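Local coordinates for protein fatty acid amide hydrolase (Candida albicans, PDB 6KVR) that probably catalyses hydrolysis of monocarboxylic acid amides to the carboxylate and ammonium, as a member of the amidase family, at residues 232-237 against 256-261; 148-153 against 191-196; 252-257 against 292-297. One frame throughout, in Å; residues are numbered along the deposited sequence.

Interaction 1 (232-237 against 256-261); sequences GSSSGE and GSIRAP
Ser233 and Ser257 meet here as two members of a Ser-cisSer-Lys triad, the catalytic motif of the amidase signature family. By prediction Ser257 carries the acyl-ester intermediate, while Ser233 relays charge to it together with Lys158. The peptide bond that joins Gly232 to Ser233 is cis, which is the hallmark of the middle serine. Ser233 places OG between its own backbone N and carbonyl carbon (chi1 74°), and from there the hydroxyl is hydrogen-bonded to Lys158 NZ. On the Ser257 side its OG lies 3.2 Å from Ser257 OG, at most a weak bond; the Ser257 hydroxyl also has Ile254 O within range, and which of the two takes its proton is not settled. Packing at this point is close: the CB of Ser257 approaches Ser233 N to 3.1 Å.

Next to the triad, Ser257 O is held twice by a single residue. Ser234 N reaches it at 3.3 Å in the carbonyl plane, along a lone pair, whereas Ser234 OG comes in at 2.7 Å from above that plane, 45° out of it. Both donors can face one oxygen because OG sits beside the backbone N, on the far side from the carbonyl carbon. Ser234 is also the centre of an inverse gamma turn and the N-cap residue of helix 235-243, without a capping bond from its hydroxyl. The grip thus ties the start of one helix to the turn that leads into another, helix 259-265.

The Pro261 ring packs against the backbone of Gly232 and Ser234. Its CB touches Ser234 O at 3.4 Å and its CG lies 3.5 Å from Gly232 N, while Gly232 O receives a nearly straight CA-H...O contact from Ser257 CA, 3.4 Å away.

Interaction 2 (148-153 against 191-196); sequences GPLHGI and EKLGAV
Gly194 O is gripped by two donors, Gly152 N across the contact and the NE of Arg136 on helix 126-143. The amide of Gly152 lies 3.0 Å from Gly194 O and approaches from above the carbonyl plane, 40° out of it. Arg136 also bonds Ala195 O through NH2, so one guanidinium group fastens two successive carbonyls.

Just after helix 185-192, Gly194 turns the chain in a Schellman motif, its positive phi setting it against a pair of overlapping beta turns, type I from Gly148 to His151 and type II from Leu150 to Ile153. Two further backbone bonds flank the central one: Leu150 N to Leu193 O at 3.0 Å, and Val196 N to Ile153 O at 3.0 Å, the straightest of the three at 168°. Val196 also pairs with Ile155, where the segments run on toward the parallel neighbours 155-158 and 199-201 of the central sheet.

Apolar groups close the flanks. The Leu193 side chain reaches both partners: its CD2 lies 3.8 Å from Pro149 CD, while its CB meets Leu150 CD1 at 4.1 Å. Helix 303-317 covers this end, with Leu308 against Leu150 and Ala312 against Pro149. At the other end Val196 has CG1 anti to its backbone N (chi1 177°), which turns CG2 onto the bare CA of Gly152, 3.8 Å away.

Because the hydrogen bonds between the segments all join main-chain atoms, the match rests on the course of the backbone, with glycines where the chains come nearest and leucine, proline and valine packing beside them.

Interaction 3 (252-257 against 292-297); sequences SDIGGS and VPAVAG
Asp253 N donates to Val295 O at 2.7 Å, a bond that is short but bent, with 137° at the hydrogen. The close packing is that of Ser252 against the same oxygen: its CA makes a CA-H...O contact with Val295 O at 3.0 Å, and its CB is only 3.3 Å from that atom. Ser252 stands opposite Ala296 as an antiparallel non-hydrogen-bonded pair, both side chains on one face of the sheet. With chi1 at 65° its OG is directed to Lys158 NZ, to which it is hydrogen-bonded. On the other face lies the Asp253 side chain. With CG anti to the backbone N (chi1 -168°), the carboxylate swings away from Val295 into the turn that follows: OD2 forms a salt bridge with Arg259 and accepts from Ile258 N, while OD1 takes Asn488 ND2 and, weakly, Gly256 N. Such a set of donors would probably favour the ionised acid.

The pairing belongs to the central mixed sheet of the amidase fold, where strands 248-253 and 295-300 are neighbours. Strand 248-253 runs out into the Ile254-Gly255-Gly256-Ser257 turn, predicted to bind substrate and equivalent to the turn whose amides line the oxyanion hole in family relatives.

Past Asp253 the direct backbone bonding gives way to a water. It donates to Asp253 O at 2.8 Å and to Pro293 O at 2.9 Å, bridging two carbonyls, one from each segment, that cannot bond each other. On this partly exposed side the apolar touches are looser: Ile254 has CD1 4.3 Å from Ala294 CB and CG1 4.4 Å from Val292 CG2. One approach here is close, that of Ile254 CD1 to Val292 O at 3.2 Å. Val292 itself leans on helix 385-397, while Ile254 also rests on Met208.

Interactions 1 and 3 are parts of one predicted active site. They share Gly256 and Ser257, their centres lie about 9 Å apart, and the Asp253-Arg259 salt bridge runs directly between them; Lys158 reaches serines in both. Interaction 1, almost at the centre of the chain, is wholly buried and dominated by hydroxyls and carbonyls, whereas interaction 3 goes from a sheet pairing to a wetter, partly exposed end. Interaction 2 stands apart, its centre about 23 to 24 Å from the other two and away from the predicted catalytic residues. Although buried, it lies toward the periphery of the chain, where backbone bonds and aliphatic groups join a helix end to paired turns.

Interaction 1 (232-237 against 256-261)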
ATOM      1  N   GLY A 232      16.256 -12.829 -16.444  1.00 23.70           N
ATOM      2  CA  GLY A 232      15.500 -11.629 -16.745  1.00 21.04           C
ATOM      3  C   GLY A 232      14.392 -11.466 -15.726  1.00 20.72           C
ATOM      4  O   GLY A 232      14.210 -12.303 -14.845  1.00 23.11           O
ATOM      5  N   SER A 233      13.631 -10.383 -15.870  1.00 20.04           N
ATOM      6  CA  SER A 233      13.772  -9.413 -16.942  1.00 20.66           C
ATOM      7  C   SER A 233      14.895  -8.386 -16.732  1.00 21.75           C
ATOM      8  O   SER A 233      15.182  -7.616 -17.635  1.00 19.29           O
ATOM      9  CB  SER A 233      12.440  -8.666 -17.161  1.00 24.56           C
ATOM     10  OG  SER A 233      12.174  -7.730 -16.124  1.00 25.76           O
ATOM     11  N   SER A 234      15.535  -8.358 -15.559  1.00 24.28           N
ATOM     12  CA  SER A 234      16.750  -7.557 -15.391  1.00 23.61           C
ATOM     13  C   SER A 234      17.958  -8.344 -15.921  1.00 24.07           C
ATOM     14  O   SER A 234      18.872  -8.715 -15.193  1.00 24.46           O
ATOM     15  CB  SER A 234      16.939  -7.136 -13.932  1.00 23.72           C
ATOM     16  OG  SER A 234      15.724  -6.723 -13.324  1.00 23.91           O
ATOM     17  N   SER A 235      17.940  -8.614 -17.231  1.00 22.39           N
ATOM     18  CA  SER A 235      18.887  -9.570 -17.804  1.00 25.21           C
ATOM     19  C   SER A 235      20.321  -9.054 -17.764  1.00 29.20           C
ATOM     20  O   SER A 235      21.232  -9.746 -17.284  1.00 30.16           O
ATOM     21  CB  SER A 235      18.502  -9.891 -19.245  1.00 23.46           C
ATOM     22  OG  SER A 235      17.107 -10.037 -19.354  1.00 24.76           O
ATOM     23  N   GLY A 236      20.547  -7.853 -18.302  1.00 24.84           N
ATOM     24  CA  GLY A 236      21.889  -7.309 -18.348  1.00 27.08           C
ATOM     25  C   GLY A 236      22.438  -6.988 -16.979  1.00 29.37           C
ATOM     26  O   GLY A 236      23.654  -7.008 -16.781  1.00 25.22           O
ATOM     27  N   GLU A 237      21.561  -6.676 -16.015  1.00 25.33           N
ATOM     28  CA  GLU A 237      22.029  -6.435 -14.651  1.00 29.75           C
ATOM     29  C   GLU A 237      22.686  -7.682 -14.062  1.00 26.62           C
ATOM     30  O   GLU A 237      23.767  -7.602 -13.480  1.00 25.52           O
ATOM     31  CB  GLU A 237      20.882  -5.944 -13.760  1.00 29.16           C
ATOM     32  CG  GLU A 237      20.385  -4.563 -14.184  1.00 33.33           C
ATOM     33  CD  GLU A 237      21.504  -3.536 -14.129  1.00 34.93           C
ATOM     34  OE1 GLU A 237      22.385  -3.670 -13.246  1.00 35.63           O
ATOM     35  OE2 GLU A 237      21.545  -2.634 -14.992  1.00 34.13           O
ATOM     36  N   GLY A 256       9.913 -12.191 -10.450  1.00 25.85           N
ATOM     37  CA  GLY A 256      11.234 -12.733 -10.167  1.00 23.15           C
ATOM     38  C   GLY A 256      12.375 -12.045 -10.891  1.00 25.30           C
ATOM     39  O   GLY A 256      13.497 -12.554 -10.908  1.00 26.75           O
ATOM     40  N   SER A 257      12.115 -10.876 -11.479  1.00 22.49           N
ATOM     41  CA  SER A 257      13.071 -10.266 -12.395  1.00 24.12           C
ATOM     42  C   SER A 257      14.296  -9.641 -11.707  1.00 23.77           C
ATOM     43  O   SER A 257      15.168  -9.159 -12.429  1.00 22.17           O
ATOM     44  CB  SER A 257      12.362  -9.220 -13.261  1.00 23.16           C
ATOM     45  OG  SER A 257      11.222  -9.796 -13.896  1.00 33.74           O
ATOM     46  N   ILE A 258      14.398  -9.601 -10.380  1.00 21.19           N
ATOM     47  CA  ILE A 258      15.679  -9.323  -9.708  1.00 25.00           C
ATOM     48  C   ILE A 258      16.331 -10.606  -9.229  1.00 26.34           C
ATOM     49  O   ILE A 258      17.505 -10.866  -9.501  1.00 29.09           O
ATOM     50  CB  ILE A 258      15.501  -8.345  -8.526  1.00 26.48           C
ATOM     51  CG1 ILE A 258      15.182  -6.927  -8.995  1.00 26.22           C
ATOM     52  CG2 ILE A 258      16.767  -8.332  -7.672  1.00 24.53           C
ATOM     53  CD1 ILE A 258      14.758  -6.007  -7.849  1.00 23.48           C
ATOM     54  N   ARG A 259      15.568 -11.431  -8.519  1.00 22.37           N
ATOM     55  CA  ARG A 259      16.138 -12.602  -7.863  1.00 24.67           C
ATOM     56  C   ARG A 259      16.631 -13.646  -8.856  1.00 26.53           C
ATOM     57  O   ARG A 259      17.689 -14.242  -8.637  1.00 25.00           O
ATOM     58  CB  ARG A 259      15.100 -13.160  -6.916  1.00 21.13           C
ATOM     59  CG  ARG A 259      14.665 -11.991  -6.104  1.00 26.74           C
ATOM     60  CD  ARG A 259      13.905 -12.310  -4.913  1.00 28.47           C
ATOM     61  NE  ARG A 259      12.776 -13.190  -5.115  1.00 30.59           N
ATOM     62  CZ  ARG A 259      11.701 -12.920  -5.835  1.00 26.22           C
ATOM     63  NH1 ARG A 259      11.627 -11.845  -6.584  1.00 28.39           N
ATOM     64  NH2 ARG A 259      10.657 -13.734  -5.753  1.00 21.02           N
ATOM     65  N   ALA A 260      15.891 -13.883  -9.957  1.00 22.05           N
ATOM     66  CA  ALA A 260      16.325 -14.918 -10.899  1.00 22.91           C
ATOM     67  C   ALA A 260      17.622 -14.552 -11.603  1.00 23.56           C
ATOM     68  O   ALA A 260      18.561 -15.369 -11.565  1.00 30.51           O
ATOM     69  CB  ALA A 260      15.211 -15.243 -11.900  1.00 25.18           C
ATOM     70  N   PRO A 261      17.765 -13.376 -12.244  1.00 22.09           N
ATOM     71  CA  PRO A 261      19.069 -13.053 -12.853  1.00 22.92           C
ATOM     72  C   PRO A 261      20.214 -13.099 -11.857  1.00 26.42           C
ATOM     73  O   PRO A 261      21.311 -13.565 -12.202  1.00 22.86           O
ATOM     74  CB  PRO A 261      18.873 -11.635 -13.412  1.00 23.46           C
ATOM     75  CG  PRO A 261      17.389 -11.405 -13.424  1.00 26.34           C
ATOM     76  CD  PRO A 261      16.788 -12.271 -12.397  1.00 21.86           C
TER

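Interaction 2 (148-153 against 191-196)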
ATOM      1  N   GLY A 148      27.898  12.634  -1.190  1.00 37.53           N
ATOM      2  CA  GLY A 148      26.957  11.767  -0.515  1.00 31.32           C
ATOM      3  C   GLY A 148      27.535  10.368  -0.431  1.00 34.94           C
ATOM      4  O   GLY A 148      28.658  10.128  -0.875  1.00 35.98           O
ATOM      5  N   PRO A 149      26.774   9.413   0.118  1.00 32.51           N
ATOM      6  CA  PRO A 149      27.352   8.092   0.440  1.00 31.69           C
ATOM      7  C   PRO A 149      27.642   7.200  -0.758  1.00 34.91           C
ATOM      8  O   PRO A 149      28.236   6.132  -0.561  1.00 34.44           O
ATOM      9  CB  PRO A 149      26.287   7.453   1.337  1.00 30.62           C
ATOM     10  CG  PRO A 149      25.031   8.134   0.961  1.00 33.56           C
ATOM     11  CD  PRO A 149      25.392   9.547   0.604  1.00 28.99           C
ATOM     12  N   LEU A 150      27.233   7.571  -1.973  1.00 32.39           N
ATOM     13  CA  LEU A 150      27.551   6.793  -3.168  1.00 30.44           C
ATOM     14  C   LEU A 150      28.514   7.539  -4.080  1.00 29.58           C
ATOM     15  O   LEU A 150      28.613   7.223  -5.271  1.00 29.52           O
ATOM     16  CB  LEU A 150      26.274   6.425  -3.931  1.00 29.03           C
ATOM     17  CG  LEU A 150      25.254   5.532  -3.208  1.00 32.99           C
ATOM     18  CD1 LEU A 150      24.065   5.253  -4.107  1.00 29.27           C
ATOM     19  CD2 LEU A 150      25.880   4.221  -2.736  1.00 33.02           C
ATOM     20  N   HIS A 151      29.206   8.540  -3.539  1.00 28.42           N
ATOM     21  CA  HIS A 151      30.105   9.394  -4.302  1.00 33.74           C
ATOM     22  C   HIS A 151      31.128   8.553  -5.053  1.00 33.12           C
ATOM     23  O   HIS A 151      31.926   7.830  -4.443  1.00 33.38           O
ATOM     24  CB  HIS A 151      30.795  10.372  -3.340  1.00 34.62           C
ATOM     25  CG  HIS A 151      31.773  11.299  -3.997  1.00 39.20           C
ATOM     26  ND1 HIS A 151      31.541  12.652  -4.128  1.00 39.87           N
ATOM     27  CD2 HIS A 151      33.002  11.077  -4.524  1.00 35.34           C
ATOM     28  CE1 HIS A 151      32.572  13.220  -4.729  1.00 40.00           C
ATOM     29  NE2 HIS A 151      33.472  12.285  -4.980  1.00 42.95           N
ATOM     30  N   GLY A 152      31.071   8.621  -6.380  1.00 30.64           N
ATOM     31  CA  GLY A 152      32.028   7.938  -7.223  1.00 29.94           C
ATOM     32  C   GLY A 152      31.766   6.471  -7.469  1.00 33.01           C
ATOM     33  O   GLY A 152      32.629   5.805  -8.045  1.00 37.91           O
ATOM     34  N   ILE A 153      30.614   5.938  -7.070  1.00 31.58           N
ATOM     35  CA  ILE A 153      30.334   4.513  -7.156  1.00 31.04           C
ATOM     36  C   ILE A 153      29.657   4.245  -8.526  1.00 26.35           C
ATOM     37  O   ILE A 153      28.548   4.755  -8.734  1.00 30.35           O
ATOM     38  CB  ILE A 153      29.460   4.036  -5.992  1.00 32.49           C
ATOM     39  CG1 ILE A 153      30.251   4.133  -4.690  1.00 34.38           C
ATOM     40  CG2 ILE A 153      29.046   2.592  -6.170  1.00 31.34           C
ATOM     41  CD1 ILE A 153      31.635   3.457  -4.763  1.00 36.71           C
ATOM     42  N   GLU A 191      21.903   9.624  -8.424  1.00 27.63           N
ATOM     43  CA  GLU A 191      22.806  10.701  -8.821  1.00 31.14           C
ATOM     44  C   GLU A 191      23.028  11.691  -7.682  1.00 31.65           C
ATOM     45  O   GLU A 191      24.167  12.064  -7.387  1.00 30.83           O
ATOM     46  CB  GLU A 191      22.255  11.422 -10.048  1.00 32.61           C
ATOM     47  CG  GLU A 191      23.181  12.484 -10.590  1.00 32.50           C
ATOM     48  CD  GLU A 191      22.542  13.299 -11.706  1.00 47.00           C
ATOM     49  OE1 GLU A 191      23.295  13.938 -12.483  1.00 54.26           O
ATOM     50  OE2 GLU A 191      21.300  13.330 -11.800  1.00 49.81           O
ATOM     51  N   LYS A 192      21.950  12.146  -7.035  1.00 30.17           N
ATOM     52  CA  LYS A 192      22.115  13.075  -5.914  1.00 33.50           C
ATOM     53  C   LYS A 192      22.988  12.479  -4.810  1.00 31.39           C
ATOM     54  O   LYS A 192      23.763  13.194  -4.169  1.00 34.29           O
ATOM     55  CB  LYS A 192      20.748  13.491  -5.358  1.00 31.18           C
ATOM     56  CG  LYS A 192      19.891  14.278  -6.363  1.00 35.83           C
ATOM     57  CD  LYS A 192      18.537  14.707  -5.786  1.00 39.80           C
ATOM     58  CE  LYS A 192      17.688  15.425  -6.841  1.00 43.41           C
ATOM     59  NZ  LYS A 192      16.252  15.573  -6.418  1.00 45.89           N
ATOM     60  N   LEU A 193      22.897  11.168  -4.584  1.00 29.07           N
ATOM     61  CA  LEU A 193      23.751  10.501  -3.610  1.00 27.89           C
ATOM     62  C   LEU A 193      25.200  10.348  -4.091  1.00 32.45           C
ATOM     63  O   LEU A 193      26.066   9.946  -3.296  1.00 30.18           O
ATOM     64  CB  LEU A 193      23.166   9.130  -3.266  1.00 31.42           C
ATOM     65  CG  LEU A 193      21.811   9.135  -2.536  1.00 32.12           C
ATOM     66  CD1 LEU A 193      21.207   7.735  -2.495  1.00 26.80           C
ATOM     67  CD2 LEU A 193      21.963   9.674  -1.122  1.00 29.62           C
ATOM     68  N   GLY A 194      25.482  10.639  -5.360  1.00 29.25           N
ATOM     69  CA  GLY A 194      26.838  10.651  -5.863  1.00 31.68           C
ATOM     70  C   GLY A 194      27.191   9.578  -6.868  1.00 32.56           C
ATOM     71  O   GLY A 194      28.350   9.535  -7.304  1.00 30.70           O
ATOM     72  N   ALA A 195      26.250   8.728  -7.280  1.00 29.56           N
ATOM     73  CA  ALA A 195      26.610   7.602  -8.135  1.00 28.25           C
ATOM     74  C   ALA A 195      27.028   8.079  -9.525  1.00 29.14           C
ATOM     75  O   ALA A 195      26.716   9.191  -9.948  1.00 29.54           O
ATOM     76  CB  ALA A 195      25.450   6.618  -8.245  1.00 26.82           C
ATOM     77  N   VAL A 196      27.746   7.216 -10.241  1.00 24.68           N
ATOM     78  CA  VAL A 196      28.243   7.514 -11.581  1.00 26.64           C
ATOM     79  C   VAL A 196      27.604   6.530 -12.552  1.00 27.57           C
ATOM     80  O   VAL A 196      27.606   5.318 -12.299  1.00 27.43           O
ATOM     81  CB  VAL A 196      29.783   7.424 -11.656  1.00 31.26           C
ATOM     82  CG1 VAL A 196      30.260   7.673 -13.077  1.00 29.78           C
ATOM     83  CG2 VAL A 196      30.448   8.409 -10.675  1.00 28.53           C
TER

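Interaction 3 (252-257 against 292-297)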
ATOM      1  N   SER A 252      14.238  -4.352 -11.463  1.00 24.45           N
ATOM      2  CA  SER A 252      12.862  -4.349 -11.006  1.00 26.69           C
ATOM      3  C   SER A 252      12.382  -5.793 -10.983  1.00 27.25           C
ATOM      4  O   SER A 252      12.976  -6.671 -11.618  1.00 28.91           O
ATOM      5  CB  SER A 252      11.973  -3.494 -11.913  1.00 25.96           C
ATOM      6  OG  SER A 252      11.915  -4.072 -13.211  1.00 33.08           O
ATOM      7  N   ASP A 253      11.306  -6.044 -10.238  1.00 23.24           N
ATOM      8  CA  ASP A 253      10.925  -7.424  -9.923  1.00 21.08           C
ATOM      9  C   ASP A 253       9.408  -7.464  -9.755  1.00 26.84           C
ATOM     10  O   ASP A 253       8.848  -6.959  -8.779  1.00 23.25           O
ATOM     11  CB  ASP A 253      11.658  -7.944  -8.690  1.00 20.80           C
ATOM     12  CG  ASP A 253      11.514  -9.475  -8.489  1.00 26.99           C
ATOM     13  OD1 ASP A 253      10.368  -9.988  -8.463  1.00 23.89           O
ATOM     14  OD2 ASP A 253      12.560 -10.166  -8.311  1.00 19.14           O
ATOM     15  N   ILE A 254       8.769  -7.953 -10.785  1.00 26.37           N
ATOM     16  CA  ILE A 254       7.500  -8.636 -10.735  1.00 25.81           C
ATOM     17  C   ILE A 254       7.868 -10.030 -11.220  1.00 34.52           C
ATOM     18  O   ILE A 254       8.781 -10.175 -12.052  1.00 44.24           O
ATOM     19  CB  ILE A 254       6.472  -7.922 -11.646  1.00 24.09           C
ATOM     20  CG1 ILE A 254       5.078  -7.833 -11.011  1.00 27.14           C
ATOM     21  CG2 ILE A 254       6.406  -8.554 -13.033  1.00 20.72           C
ATOM     22  CD1 ILE A 254       4.072  -6.944 -11.815  1.00 23.84           C
ATOM     23  N   GLY A 255       7.266 -11.057 -10.641  1.00 32.64           N
ATOM     24  CA  GLY A 255       7.541 -12.421 -11.105  1.00 23.20           C
ATOM     25  C   GLY A 255       8.927 -12.995 -10.846  1.00 29.47           C
ATOM     26  O   GLY A 255       9.114 -14.213 -11.035  1.00 21.53           O
ATOM     27  N   GLY A 256       9.913 -12.191 -10.450  1.00 25.85           N
ATOM     28  CA  GLY A 256      11.234 -12.733 -10.167  1.00 23.15           C
ATOM     29  C   GLY A 256      12.375 -12.045 -10.891  1.00 25.30           C
ATOM     30  O   GLY A 256      13.497 -12.554 -10.908  1.00 26.75           O
ATOM     31  N   SER A 257      12.115 -10.876 -11.479  1.00 22.49           N
ATOM     32  CA  SER A 257      13.071 -10.266 -12.395  1.00 24.12           C
ATOM     33  C   SER A 257      14.296  -9.641 -11.707  1.00 23.77           C
ATOM     34  O   SER A 257      15.168  -9.159 -12.429  1.00 22.17           O
ATOM     35  CB  SER A 257      12.362  -9.220 -13.261  1.00 23.16           C
ATOM     36  OG  SER A 257      11.222  -9.796 -13.896  1.00 33.74           O
ATOM     37  N   VAL A 292      -0.706  -6.947  -8.079  1.00 22.26           N
ATOM     38  CA  VAL A 292       0.624  -7.441  -7.728  1.00 24.82           C
ATOM     39  C   VAL A 292       1.627  -6.390  -8.189  1.00 22.40           C
ATOM     40  O   VAL A 292       2.134  -6.442  -9.325  1.00 23.11           O
ATOM     41  CB  VAL A 292       0.898  -8.844  -8.310  1.00 25.88           C
ATOM     42  CG1 VAL A 292       0.629  -8.924  -9.824  1.00 22.75           C
ATOM     43  CG2 VAL A 292       2.313  -9.286  -7.977  1.00 23.41           C
ATOM     44  N   PRO A 293       1.916  -5.396  -7.358  1.00 24.23           N
ATOM     45  CA  PRO A 293       2.754  -4.284  -7.818  1.00 26.33           C
ATOM     46  C   PRO A 293       4.209  -4.697  -7.978  1.00 27.41           C
ATOM     47  O   PRO A 293       4.738  -5.518  -7.222  1.00 23.57           O
ATOM     48  CB  PRO A 293       2.581  -3.222  -6.719  1.00 27.44           C
ATOM     49  CG  PRO A 293       2.105  -3.957  -5.522  1.00 28.59           C
ATOM     50  CD  PRO A 293       1.354  -5.165  -6.015  1.00 30.43           C
ATOM     51  N   ALA A 294       4.840  -4.127  -8.996  1.00 22.98           N
ATOM     52  CA  ALA A 294       6.254  -4.305  -9.238  1.00 23.47           C
ATOM     53  C   ALA A 294       7.067  -3.618  -8.144  1.00 27.53           C
ATOM     54  O   ALA A 294       6.553  -2.869  -7.314  1.00 28.30           O
ATOM     55  CB  ALA A 294       6.637  -3.746 -10.605  1.00 24.39           C
ATOM     56  N   VAL A 295       8.367  -3.882  -8.161  1.00 27.32           N
ATOM     57  CA  VAL A 295       9.268  -3.434  -7.114  1.00 24.74           C
ATOM     58  C   VAL A 295      10.623  -3.219  -7.762  1.00 27.09           C
ATOM     59  O   VAL A 295      10.967  -3.877  -8.744  1.00 28.26           O
ATOM     60  CB  VAL A 295       9.296  -4.486  -5.977  1.00 28.79           C
ATOM     61  CG1 VAL A 295      10.691  -5.068  -5.761  1.00 24.12           C
ATOM     62  CG2 VAL A 295       8.695  -3.935  -4.713  1.00 24.54           C
ATOM     63  N   ALA A 296      11.382  -2.267  -7.244  1.00 26.52           N
ATOM     64  CA  ALA A 296      12.731  -2.035  -7.719  1.00 22.75           C
ATOM     65  C   ALA A 296      13.701  -2.337  -6.586  1.00 24.36           C
ATOM     66  O   ALA A 296      13.344  -2.259  -5.410  1.00 21.71           O
ATOM     67  CB  ALA A 296      12.902  -0.594  -8.212  1.00 25.52           C
ATOM     68  N   GLY A 297      14.930  -2.695  -6.926  1.00 26.18           N
ATOM     69  CA  GLY A 297      15.882  -3.016  -5.889  1.00 24.05           C
ATOM     70  C   GLY A 297      17.274  -3.318  -6.403  1.00 24.29           C
ATOM     71  O   GLY A 297      17.509  -3.405  -7.609  1.00 23.98           O
TER
HETATM   72  O   HOH W   1       6.845  -7.430  -6.902  1.00 25.96           O